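Local atomic coordinates of putative protein (Aquifex aeolicus, PDB entry 1T6T), a protein that is of unknown function but carries a Toprim-family fold related to that of RNase M5, and so may act on nucleic acids. Residues P5-L8 and S9-I12; H74-R77 and I78-M82. All coordinates share one frame; numbering follows the deposited sequence.

Contact 1: residues P5-L8 and S9-I12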
# COMPACT_ATOMS: atom_id res chain seq x y z
N PRO B 5 -1.79 -25.75 -12.46
CA PRO B 5 -1.63 -24.96 -13.69
C PRO B 5 -0.24 -25.14 -14.30
O PRO B 5 0.76 -25.14 -13.59
CB PRO B 5 -1.85 -23.53 -13.20
CG PRO B 5 -2.78 -23.71 -12.05
CD PRO B 5 -2.19 -24.89 -11.34
N ARG B 6 -0.18 -25.28 -15.62
CA ARG B 6 1.09 -25.46 -16.31
C ARG B 6 1.67 -24.13 -16.77
O ARG B 6 2.88 -24.02 -17.00
CB ARG B 6 0.91 -26.41 -17.49
CG ARG B 6 0.50 -27.82 -17.08
CD ARG B 6 0.19 -28.69 -18.29
NE ARG B 6 -0.95 -28.17 -19.05
CZ ARG B 6 -1.48 -28.78 -20.11
NH1 ARG B 6 -0.97 -29.93 -20.54
NH2 ARG B 6 -2.52 -28.23 -20.73
N ASN B 7 0.81 -23.13 -16.92
CA ASN B 7 1.25 -21.81 -17.35
C ASN B 7 0.36 -20.72 -16.74
O ASN B 7 -0.59 -21.03 -16.02
CB ASN B 7 1.21 -21.71 -18.88
CG ASN B 7 -0.10 -22.19 -19.47
OD1 ASN B 7 -1.16 -21.65 -19.16
ND2 ASN B 7 -0.03 -23.21 -20.31
N LEU B 8 0.69 -19.47 -17.02
CA LEU B 8 -0.07 -18.34 -16.49
C LEU B 8 -1.51 -18.38 -16.98
O LEU B 8 -2.44 -18.04 -16.23
CB LEU B 8 0.58 -17.02 -16.90
CG LEU B 8 0.01 -15.74 -16.28
CD1 LEU B 8 0.22 -15.76 -14.77
CD2 LEU B 8 0.70 -14.53 -16.90
N SER B 9 -1.71 -18.78 -18.23
CA SER B 9 -3.04 -18.86 -18.80
C SER B 9 -3.94 -19.80 -18.00
O SER B 9 -5.08 -19.47 -17.69
CB SER B 9 -2.97 -19.33 -20.25
OG SER B 9 -4.26 -19.56 -20.78
N GLU B 10 -3.42 -20.98 -17.67
CA GLU B 10 -4.19 -21.94 -16.90
C GLU B 10 -4.38 -21.46 -15.47
O GLU B 10 -5.40 -21.75 -14.84
CB GLU B 10 -3.51 -23.31 -16.90
CG GLU B 10 -3.29 -23.90 -18.29
CD GLU B 10 -2.90 -25.37 -18.26
OE1 GLU B 10 -2.05 -25.74 -17.41
OE2 GLU B 10 -3.42 -26.15 -19.08
N TRP B 11 -3.40 -20.73 -14.96
CA TRP B 11 -3.45 -20.18 -13.60
C TRP B 11 -4.61 -19.19 -13.52
O TRP B 11 -5.41 -19.20 -12.58
CB TRP B 11 -2.13 -19.48 -13.28
CG TRP B 11 -2.04 -18.89 -11.90
CD1 TRP B 11 -1.64 -19.52 -10.76
CD2 TRP B 11 -2.34 -17.54 -11.53
NE1 TRP B 11 -1.67 -18.64 -9.70
CE2 TRP B 11 -2.09 -17.42 -10.15
CE3 TRP B 11 -2.79 -16.42 -12.24
CZ2 TRP B 11 -2.28 -16.22 -9.46
CZ3 TRP B 11 -2.97 -15.23 -11.55
CH2 TRP B 11 -2.72 -15.14 -10.17
N ILE B 12 -4.71 -18.34 -14.54
CA ILE B 12 -5.78 -17.34 -14.60
C ILE B 12 -7.14 -18.01 -14.72
O ILE B 12 -8.12 -17.57 -14.11
CB ILE B 12 -5.56 -16.39 -15.80
CG1 ILE B 12 -4.35 -15.50 -15.53
CG2 ILE B 12 -6.80 -15.55 -16.04
CD1 ILE B 12 -4.00 -14.55 -16.66
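R6 and E10 meet side-on: the NE and NH2 nitrogens of R6 each address a different oxygen of the E10 carboxylate. NH2 of R6 lies 2.8 Å from OE2 of E10 in a salt bridge, while NE of R6 donates to OE1 of E10 at 3.1 Å. Both oxygens sit close to the guanidinium plane, at its edge, and are met on their syn sides, though the nitrogens sit somewhat off the carboxylate plane; the two flat groups are 20° apart. The backbone N of R6 also donates to OE1 of E10, at 2.6 Å, nearly in line with the C-O bond. One carboxylate thus ties down both the main chain and the side chain of R6, whose chain turns about CG-CD (chi3 -63°) to bring its head back to E10.

N7 occupies the N-cap of helix 8-18. Its CG stands between its backbone N and carbonyl carbon (chi1 50°), which turns OD1 back over the helix end to accept from E10 N at 2.8 Å. E10 is therefore held at both ends, its amide by N7 and its carboxylate by R6. Regular helical bonding follows at once, with N7 O taking W11 N at 3.0 Å and L8 O taking I12 N.

W11 has two apolar neighbours here: P5, whose CB lies 4.1 Å from CB of W11, and L8, whose CD1 approaches the indole obliquely at CE3, 4.0 Å away. Farther out, W11 donates through NE1 to the carbonyl of F97 and packs, like P5, on F100, fixing the capped end against helix 96-101. The N7 OD1 bond to E10 N is a classic asparagine N-cap, reinforced by an i to i+4 arginine-glutamate salt bridge, at the start of the helix that precedes the first strand of the parallel sheet.

Contact 2: residues H74-R77 and I78-M82; sequences HGER and INQKM
H74 and I78 touch one turn apart on helix 73-88, the helical connection of a beta-alpha-beta unit between the parallel strands 64-67 and 92-94. A fully extended first torsion of H74 (chi1 -180°) carries the imidazole along the helix until its CE1 stands 3.3 Å from CD1 of I78, a close approach for two carbons. The methyl comes in obliquely, and the isoleucine itself is buried against E27, L46 and F69. The H74 ring also meets H74 of the second subunit.

E76 and Q80 form the polar counterpart. The glutamate chain bends at chi2 and the glutamine chain bends too, and the planes of the carboxylate and amide are 19° apart. NE2 of Q80 donates to OE2 of E76 at 2.7 Å, but the bond is out of true: OE2 stands 28° out of the Q80 amide plane and the N-H is aimed obliquely. OE1 of E76 makes a salt bridge to R98, giving the two carboxylate oxygens separate partners. Were E76 an alanine, R98 would probably lose a partner for its charge and the Q80 amide would be set free to turn.

R77 runs extended from CG to NE and pairs through NH1 with OE2 of E110 of the second subunit. The buried N79 donates through ND2 to OE2 of E95. The backbone beneath is regular helix: G75 O accepts N79 N at 2.8 Å, whereas the bond from I78 N to H74 O is weak, at 3.3 Å.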
# COMPACT_ATOMS: atom_id res chain seq x y z
N HIS B 74 7.22 -5.48 0.25
CA HIS B 74 6.02 -4.74 0.58
C HIS B 74 4.79 -5.65 0.55
O HIS B 74 3.95 -5.61 1.45
CB HIS B 74 5.86 -3.57 -0.40
CG HIS B 74 4.65 -2.72 -0.15
ND1 HIS B 74 3.42 -3.01 -0.69
CD2 HIS B 74 4.50 -1.59 0.57
CE1 HIS B 74 2.55 -2.08 -0.31
NE2 HIS B 74 3.18 -1.21 0.46
N GLY B 75 4.69 -6.47 -0.49
CA GLY B 75 3.56 -7.37 -0.62
C GLY B 75 3.55 -8.49 0.42
O GLY B 75 2.49 -8.89 0.89
N GLU B 76 4.73 -8.99 0.77
CA GLU B 76 4.83 -10.07 1.74
C GLU B 76 4.40 -9.61 3.13
O GLU B 76 3.78 -10.37 3.88
CB GLU B 76 6.26 -10.60 1.77
CG GLU B 76 6.45 -11.87 2.60
CD GLU B 76 5.56 -13.02 2.15
OE1 GLU B 76 5.44 -13.25 0.92
OE2 GLU B 76 5.00 -13.71 3.02
N ARG B 77 4.73 -8.37 3.49
CA ARG B 77 4.33 -7.83 4.79
C ARG B 77 2.81 -7.71 4.86
O ARG B 77 2.19 -8.08 5.86
CB ARG B 77 4.97 -6.46 5.02
CG ARG B 77 6.47 -6.51 5.19
CD ARG B 77 7.07 -5.12 5.20
NE ARG B 77 8.50 -5.15 5.48
CZ ARG B 77 9.31 -4.11 5.33
NH1 ARG B 77 8.83 -2.95 4.89
NH2 ARG B 77 10.60 -4.22 5.62
N ILE B 78 2.21 -7.20 3.79
CA ILE B 78 0.76 -7.05 3.75
C ILE B 78 0.10 -8.43 3.75
O ILE B 78 -0.90 -8.65 4.42
CB ILE B 78 0.31 -6.27 2.50
CG1 ILE B 78 0.89 -4.86 2.54
CG2 ILE B 78 -1.21 -6.20 2.45
CD1 ILE B 78 0.51 -4.00 1.35
N ASN B 79 0.68 -9.36 2.99
CA ASN B 79 0.14 -10.70 2.93
C ASN B 79 0.08 -11.31 4.33
O ASN B 79 -0.95 -11.85 4.73
CB ASN B 79 1.02 -11.60 2.05
CG ASN B 79 0.38 -12.95 1.80
OD1 ASN B 79 -0.57 -13.07 1.02
ND2 ASN B 79 0.89 -13.98 2.46
N GLN B 80 1.18 -11.21 5.07
CA GLN B 80 1.23 -11.77 6.42
C GLN B 80 0.24 -11.10 7.36
O GLN B 80 -0.42 -11.77 8.15
CB GLN B 80 2.65 -11.64 6.99
CG GLN B 80 3.66 -12.50 6.27
CD GLN B 80 3.18 -13.93 6.09
OE1 GLN B 80 2.83 -14.61 7.06
NE2 GLN B 80 3.17 -14.41 4.85
N LYS B 81 0.16 -9.78 7.27
CA LYS B 81 -0.76 -9.01 8.11
C LYS B 81 -2.21 -9.43 7.87
O LYS B 81 -2.96 -9.69 8.80
CB LYS B 81 -0.60 -7.52 7.81
CG LYS B 81 -1.59 -6.61 8.53
CD LYS B 81 -1.35 -6.63 10.03
CE LYS B 81 -2.08 -5.50 10.71
NZ LYS B 81 -1.75 -5.44 12.16
N MSE B 82 -2.60 -9.48 6.60
CA MSE B 82 -3.97 -9.85 6.26
C MSE B 82 -4.24 -11.32 6.54
O MSE B 82 -5.35 -11.69 6.91
CB MSE B 82 -4.27 -9.51 4.80
CG MSE B 82 -4.19 -8.02 4.50
SE MSE B 82 -5.37 -6.98 5.64
CE MSE B 82 -6.99 -7.99 5.26

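Contact 1 closes before contact 2 opens along the chain, and their centres lie 24 Å apart with nearest atoms about 11 Å from each other, so they do not touch. Residues 5-12 run from the loop into helix 8-18, which leads to strand 23-26; residues 74-82 lie on the helix joining strands 64-67 and 92-94, neighbours in the same parallel sheet. Helix 96-101 is common to both surroundings: its aromatic and aliphatic residues receive P5 and W11, and its R98 receives E76. Contact 1 stays within one chain of the assembly, while contact 2 also faces the second subunit, linking the Toprim region to the dimer interface.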